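Glutamine amidotransferase domain-containing protein (Streptococcus mutans, PDB 3L7N) probably acts as a type 1 glutamine amidotransferase, releasing ammonia from the side-chain amide of glutamine for transfer to an acceptor substrate. Local coordinates at residues A[6-11]-A[31-36]; A[37-42]-A[74-79]. All blocks are in the same frame, centred on the assembly; numbering follows the deposited sequence.

Contact 1: residues A[6-11]-A[31-36]; sequences ILHETF and TKVYRY
Tyr34 lays its ring against the backbone of residues 8-10, just beyond the point where two parallel strands stop pairing. Its CB faces the carbonyl oxygen of His8. The first torsion (chi1 57°) sets CG between the backbone N and the carbonyl carbon of Tyr34 and turns the ring over the neighbouring chain. Tyr34 CG then meets Glu9 CA, which rests over one ring face in a CH-pi contact, 3.9 Å from the centroid of the Tyr34 ring. Tyr34 CD2 comes 3.3 Å from Glu9 N, while the carbonyl oxygen of Leu7 approaches at the edge, near the ring plane. Farther out, Tyr34 CE2 touches Leu7 CB at 4.1 Å. From the face that Glu9 CA covers, Glu9 OE1 reaches Tyr34 CD1, and Thr10 CG2 packs on Tyr34 CE1 at 3.6 Å. Tyr34 CZ, at the far end of the ring, lies 4.0 Å from Thr10 N. A bend at chi2 turns the Glu9 carboxylate back to the next residue's backbone: Thr10 N donates to Glu9 OE1 at 2.8 Å, on its anti side and 34° out of the carboxylate plane. This holds the carboxylate over that same ring face, the planes 27° apart.

Before this point in the chain the pairing is regular. Leu7 N donates to Thr31 O at 2.9 Å, and Leu7 O receives Val33 N at 3.0 Å. Val33 opens a short 3-10 turn, and its CG2 packs alongside His8, whose imidazole is hydrogen-bonded to Glu73 and Gly53.

These are the carboxyl ends of strands 2-7 and 27-32, joined through helix 15-23 in a beta-alpha-beta unit. Strand 27-32 is an outermost strand of the sheet, strand 48-51 flanks 2-7 on its other side, and helix 70-82 packs against Ile6 and Val33.

Contact 2: residues A[37-42]-A[74-79]; sequences EKLPKD and VKLIQK
The peptide carbonyl of Lys41 is met in its own plane by the ammonium group of Lys79: Lys79 NZ donates to Lys41 O at 3.1 Å, with a C=O...N angle of 153°. A second flat group, the carbonyl of Pro40, brings its oxygen to 3.9 Å from Leu76 CD1, and the pyrrolidine ring of the same residue presents CG to that methyl. The loop thus meets the helix with one polar and one apolar patch, supplied by Lys79 and Leu76, residues three apart and so on one side of the helix.

Leu76 carries the apolar part. With CG anti to the backbone N (chi1 165°), its branched end reaches toward the loop and divides its two methyls: CD1 goes to Pro40, whereas Leu76 CD2 lies 4.3 Å from Leu39 CG. These are loose van der Waals contacts, and Leu76 itself is buried.

Lys79 reaches farther. Its chain is bent at chi3 and chi4, which brings the terminal nitrogen round to the loop backbone from its position at the surface. Asp42 OD1 remains 4.9 Å from Lys79 NZ, a separation at which the opposite charges may still attract weakly but form no salt bridge.

A connecting loop and a helix here cover the same face of the parallel part of an alpha/beta sheet, joined by apolar side chains towards the sheet and by a lysine-to-carbonyl bond at the solvent side. The loop, between strands 27-32 and 48-51, lies against the face that carries Ile6 and Thr31, where strand 27-32 is outermost. Leu39 and Pro40 rest on Thr31, Leu39 also on Ile6 and Pro40 on His4. Leu76 touches Ile6 as well, while Val74 and Ile77 pack helix 70-82 on helix 92-100.

The two contacts follow one another in the chain, and their centres are about 14 Å apart, yet they touch directly. Lys32 N of contact 1 probably donates to Glu37 OE1 of contact 2 at 2.7 Å, tying the loop back to the strand it leaves. Ile6 CD1 packs on Leu39 CD1 at 3.7 Å, so the apolar layer of contact 2 continues onto the sheet face carrying Ile6 and Thr31. Helix 70-82 serves both, Glu73 holding His8 and Leu76 receiving the loop. The His8 side chain comes close to, but makes no contact with, the Gly89-Cys91-Gly93 turn, which resembles the nucleophile elbow of type 1 amidotransferases; contact 2 belongs to the outer edge of the fold.

Contact 1: residues A[6-11]-A[31-36]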
loop_
_atom_site.group_PDB
_atom_site.type_symbol
_atom_site.label_atom_id
_atom_site.label_comp_id
_atom_site.label_asym_id
_atom_site.label_seq_id
_atom_site.Cartn_x
_atom_site.Cartn_y
_atom_site.Cartn_z
ATOM N N ILE A 6 8.192 -5.940 -3.847
ATOM C CA ILE A 6 8.338 -6.870 -2.734
ATOM C C ILE A 6 6.956 -7.391 -2.371
ATOM O O ILE A 6 6.041 -6.605 -2.139
ATOM C CB ILE A 6 8.973 -6.167 -1.460
ATOM C CG1 ILE A 6 10.245 -5.448 -1.805
ATOM C CG2 ILE A 6 9.164 -7.148 -0.343
ATOM C CD1 ILE A 6 11.322 -6.311 -2.023
ATOM N N LEU A 7 6.756 -8.697 -2.409
ATOM C CA LEU A 7 5.415 -9.241 -2.247
ATOM C C LEU A 7 5.389 -10.227 -1.079
ATOM O O LEU A 7 6.355 -10.924 -0.851
ATOM C CB LEU A 7 4.973 -9.896 -3.515
ATOM C CG LEU A 7 5.001 -9.120 -4.829
ATOM C CD1 LEU A 7 4.495 -10.008 -5.866
ATOM C CD2 LEU A 7 4.188 -7.893 -4.774
ATOM N N HIS A 8 4.326 -10.208 -0.295
ATOM C CA HIS A 8 4.356 -10.840 1.007
ATOM C C HIS A 8 3.287 -11.925 1.108
ATOM O O HIS A 8 3.164 -12.581 2.135
ATOM C CB HIS A 8 4.078 -9.810 2.138
ATOM C CG HIS A 8 5.011 -8.634 2.163
ATOM N ND1 HIS A 8 4.604 -7.363 1.789
ATOM C CD2 HIS A 8 6.244 -8.485 2.716
ATOM C CE1 HIS A 8 5.594 -6.509 1.998
ATOM N NE2 HIS A 8 6.601 -7.161 2.559
ATOM N N GLU A 9 2.416 -11.990 0.111
ATOM C CA GLU A 9 1.499 -13.120 -0.063
ATOM C C GLU A 9 0.747 -13.079 -1.403
ATOM O O GLU A 9 0.748 -12.003 -2.130
ATOM C CB GLU A 9 0.563 -13.279 1.106
ATOM C CG GLU A 9 0.981 -14.392 2.052
ATOM C CD GLU A 9 0.691 -15.790 1.484
ATOM O OE1 GLU A 9 0.861 -16.016 0.227
ATOM O OE2 GLU A 9 0.221 -16.644 2.256
ATOM N N THR A 10 0.243 -14.277 -1.812
ATOM C CA THR A 10 -0.438 -14.510 -3.149
ATOM C C THR A 10 -1.652 -13.611 -3.248
ATOM O O THR A 10 -1.884 -12.998 -4.284
ATOM C CB THR A 10 -0.873 -16.030 -3.321
ATOM O OG1 THR A 10 -1.595 -16.439 -2.194
ATOM C CG2 THR A 10 0.372 -16.978 -3.422
ATOM N N PHE A 11 -2.312 -13.364 -2.102
ATOM C CA PHE A 11 -3.455 -12.426 -2.058
ATOM C C PHE A 11 -3.099 -10.919 -1.814
ATOM O O PHE A 11 -3.999 -10.060 -1.727
ATOM C CB PHE A 11 -4.481 -12.872 -1.054
ATOM C CG PHE A 11 -3.918 -13.212 0.265
ATOM C CD1 PHE A 11 -3.859 -12.226 1.313
ATOM C CD2 PHE A 11 -3.487 -14.528 0.538
ATOM C CE1 PHE A 11 -3.342 -12.547 2.622
ATOM C CE2 PHE A 11 -2.968 -14.895 1.849
ATOM C CZ PHE A 11 -2.899 -13.881 2.894
ATOM N N THR A 31 10.180 -9.914 -5.618
ATOM C CA THR A 31 10.701 -10.795 -4.631
ATOM C C THR A 31 9.530 -11.341 -3.969
ATOM O O THR A 31 8.750 -10.609 -3.378
ATOM C CB THR A 31 11.583 -10.023 -3.573
ATOM O OG1 THR A 31 12.755 -9.496 -4.210
ATOM C CG2 THR A 31 12.009 -10.940 -2.460
ATOM N N LYS A 32 9.329 -12.615 -4.047
ATOM C CA LYS A 32 8.172 -13.129 -3.392
ATOM C C LYS A 32 8.567 -13.732 -2.031
ATOM O O LYS A 32 8.940 -14.910 -1.958
ATOM C CB LYS A 32 7.481 -14.116 -4.281
ATOM C CG LYS A 32 6.913 -13.507 -5.467
ATOM C CD LYS A 32 6.584 -14.528 -6.547
ATOM C CE LYS A 32 6.199 -13.850 -7.852
ATOM N NZ LYS A 32 6.009 -14.797 -8.927
ATOM N N VAL A 33 8.581 -12.908 -0.960
ATOM C CA VAL A 33 9.149 -13.377 0.297
ATOM C C VAL A 33 8.467 -14.610 0.857
ATOM O O VAL A 33 9.115 -15.464 1.418
ATOM C CB VAL A 33 9.257 -12.315 1.314
ATOM C CG1 VAL A 33 10.004 -11.180 0.755
ATOM C CG2 VAL A 33 7.888 -11.880 1.809
ATOM N N TYR A 34 7.169 -14.743 0.608
ATOM C CA TYR A 34 6.421 -15.918 1.032
ATOM C C TYR A 34 6.905 -17.201 0.375
ATOM O O TYR A 34 6.507 -18.311 0.815
ATOM C CB TYR A 34 4.878 -15.725 0.802
ATOM C CG TYR A 34 4.515 -15.419 -0.610
ATOM C CD1 TYR A 34 4.095 -16.424 -1.476
ATOM C CD2 TYR A 34 4.610 -14.119 -1.106
ATOM C CE1 TYR A 34 3.798 -16.154 -2.793
ATOM C CE2 TYR A 34 4.309 -13.835 -2.414
ATOM C CZ TYR A 34 3.914 -14.868 -3.268
ATOM O OH TYR A 34 3.630 -14.591 -4.594
ATOM N N ARG A 35 7.715 -17.085 -0.698
ATOM C CA ARG A 35 8.261 -18.278 -1.389
ATOM C C ARG A 35 9.699 -18.486 -0.936
ATOM O O ARG A 35 10.525 -19.146 -1.635
ATOM C CB ARG A 35 8.211 -18.082 -2.914
ATOM C CG ARG A 35 6.799 -18.210 -3.541
ATOM C CD ARG A 35 6.921 -18.229 -5.048
ATOM N NE ARG A 35 7.449 -19.504 -5.508
ATOM C CZ ARG A 35 6.690 -20.580 -5.843
ATOM N NH1 ARG A 35 5.333 -20.505 -5.878
ATOM N NH2 ARG A 35 7.287 -21.737 -6.117
ATOM N N TYR A 36 10.014 -17.920 0.244
ATOM C CA TYR A 36 11.389 -17.837 0.776
ATOM C C TYR A 36 12.353 -17.311 -0.200
ATOM O O TYR A 36 13.499 -17.676 -0.162
ATOM C CB TYR A 36 11.856 -19.158 1.342
ATOM C CG TYR A 36 10.977 -19.637 2.480
ATOM C CD1 TYR A 36 11.465 -19.728 3.793
ATOM C CD2 TYR A 36 9.642 -19.926 2.265
ATOM C CE1 TYR A 36 10.622 -20.129 4.843
ATOM C CE2 TYR A 36 8.812 -20.299 3.291
ATOM C CZ TYR A 36 9.282 -20.407 4.562
ATOM O OH TYR A 36 8.384 -20.847 5.577
#

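Contact 2: residues A[37-42]-A[74-79]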
loop_
_atom_site.group_PDB
_atom_site.type_symbol
_atom_site.label_atom_id
_atom_site.label_comp_id
_atom_site.label_asym_id
_atom_site.label_seq_id
_atom_site.Cartn_x
_atom_site.Cartn_y
_atom_site.Cartn_z
ATOM N N GLU A 37 11.917 -16.377 -1.053
ATOM C CA GLU A 37 12.854 -15.666 -1.937
ATOM C C GLU A 37 13.643 -14.630 -1.207
ATOM O O GLU A 37 13.170 -14.030 -0.297
ATOM C CB GLU A 37 12.130 -15.059 -3.110
ATOM C CG GLU A 37 11.708 -16.072 -4.104
ATOM C CD GLU A 37 10.904 -15.496 -5.218
ATOM O OE1 GLU A 37 10.950 -14.281 -5.458
ATOM O OE2 GLU A 37 10.234 -16.258 -5.892
ATOM N N LYS A 38 14.901 -14.477 -1.571
ATOM C CA LYS A 38 15.841 -13.543 -0.811
ATOM C C LYS A 38 15.672 -12.085 -1.280
ATOM O O LYS A 38 15.664 -11.810 -2.487
ATOM C CB LYS A 38 17.278 -13.986 -1.024
ATOM C CG LYS A 38 17.879 -14.740 0.077
ATOM C CD LYS A 38 16.895 -15.478 0.932
ATOM C CE LYS A 38 17.564 -15.618 2.357
ATOM N NZ LYS A 38 16.756 -16.272 3.406
ATOM N N LEU A 39 15.514 -11.166 -0.320
ATOM C CA LEU A 39 15.456 -9.709 -0.616
ATOM C C LEU A 39 16.707 -9.271 -1.389
ATOM O O LEU A 39 17.784 -9.767 -1.138
ATOM C CB LEU A 39 15.396 -8.924 0.676
ATOM C CG LEU A 39 14.136 -8.215 1.230
ATOM C CD1 LEU A 39 12.821 -8.550 0.540
ATOM C CD2 LEU A 39 14.041 -8.430 2.725
ATOM N N PRO A 40 16.564 -8.289 -2.295
ATOM C CA PRO A 40 17.750 -7.761 -2.939
ATOM C C PRO A 40 18.756 -7.307 -1.904
ATOM O O PRO A 40 18.372 -6.674 -0.916
ATOM C CB PRO A 40 17.225 -6.535 -3.712
ATOM C CG PRO A 40 15.777 -6.569 -3.634
ATOM C CD PRO A 40 15.322 -7.739 -2.868
ATOM N N LYS A 41 20.046 -7.557 -2.139
ATOM C CA LYS A 41 21.054 -6.963 -1.258
ATOM C C LYS A 41 21.499 -5.516 -1.655
ATOM O O LYS A 41 21.832 -4.695 -0.773
ATOM C CB LYS A 41 22.236 -7.901 -1.035
ATOM C CG LYS A 41 21.986 -8.948 0.189
ATOM C CD LYS A 41 21.769 -10.429 -0.347
ATOM C CE LYS A 41 22.969 -10.847 -1.342
ATOM N NZ LYS A 41 22.678 -12.093 -2.166
ATOM N N ASP A 42 21.362 -5.194 -2.971
ATOM C CA ASP A 42 21.799 -3.856 -3.581
ATOM C C ASP A 42 20.634 -3.034 -4.018
ATOM O O ASP A 42 19.828 -3.495 -4.913
ATOM C CB ASP A 42 22.665 -4.096 -4.866
ATOM C CG ASP A 42 23.858 -4.911 -4.590
ATOM O OD1 ASP A 42 24.404 -4.760 -3.471
ATOM O OD2 ASP A 42 24.235 -5.770 -5.436
ATOM N N VAL A 74 12.772 -3.273 6.414
ATOM C CA VAL A 74 13.052 -1.899 6.923
ATOM C C VAL A 74 14.448 -1.374 6.454
ATOM O O VAL A 74 14.553 -0.279 5.854
ATOM C CB VAL A 74 12.932 -1.791 8.441
ATOM C CG1 VAL A 74 13.398 -0.415 8.900
ATOM C CG2 VAL A 74 11.478 -2.069 8.905
ATOM N N LYS A 75 15.477 -2.162 6.618
ATOM C CA LYS A 75 16.776 -1.705 6.155
ATOM C C LYS A 75 16.790 -1.492 4.677
ATOM O O LYS A 75 17.444 -0.566 4.176
ATOM C CB LYS A 75 17.885 -2.659 6.555
ATOM C CG LYS A 75 17.978 -2.903 8.025
ATOM C CD LYS A 75 19.486 -2.991 8.477
ATOM C CE LYS A 75 19.591 -3.508 9.968
ATOM N NZ LYS A 75 20.673 -4.534 10.068
ATOM N N LEU A 76 16.106 -2.355 3.936
ATOM C CA LEU A 76 16.125 -2.212 2.461
ATOM C C LEU A 76 15.451 -0.857 2.078
ATOM O O LEU A 76 16.004 -0.070 1.248
ATOM C CB LEU A 76 15.459 -3.413 1.772
ATOM C CG LEU A 76 15.106 -3.208 0.338
ATOM C CD1 LEU A 76 16.279 -3.354 -0.539
ATOM C CD2 LEU A 76 14.057 -4.159 -0.061
ATOM N N ILE A 77 14.312 -0.522 2.756
ATOM C CA ILE A 77 13.691 0.820 2.557
ATOM C C ILE A 77 14.705 1.981 2.880
ATOM O O ILE A 77 14.889 2.900 2.086
ATOM C CB ILE A 77 12.445 1.001 3.344
ATOM C CG1 ILE A 77 11.309 0.210 2.751
ATOM C CG2 ILE A 77 12.037 2.445 3.332
ATOM C CD1 ILE A 77 10.390 -0.289 3.776
ATOM N N GLN A 78 15.378 1.894 4.004
ATOM C CA GLN A 78 16.275 2.924 4.371
ATOM C C GLN A 78 17.395 3.099 3.380
ATOM O O GLN A 78 17.758 4.270 3.046
ATOM C CB GLN A 78 16.825 2.662 5.718
ATOM C CG GLN A 78 15.861 2.741 6.754
ATOM C CD GLN A 78 16.362 2.191 7.968
ATOM O OE1 GLN A 78 15.822 2.410 9.010
ATOM N NE2 GLN A 78 17.436 1.453 7.871
ATOM N N LYS A 79 18.009 1.953 2.920
ATOM C CA LYS A 79 19.051 2.017 1.847
ATOM C C LYS A 79 18.475 2.662 0.651
ATOM O O LYS A 79 19.090 3.532 0.045
ATOM C CB LYS A 79 19.607 0.624 1.487
ATOM C CG LYS A 79 20.311 -0.150 2.735
ATOM C CD LYS A 79 21.232 -1.385 2.263
ATOM C CE LYS A 79 22.528 -0.909 1.353
ATOM N NZ LYS A 79 22.902 -1.923 0.196
#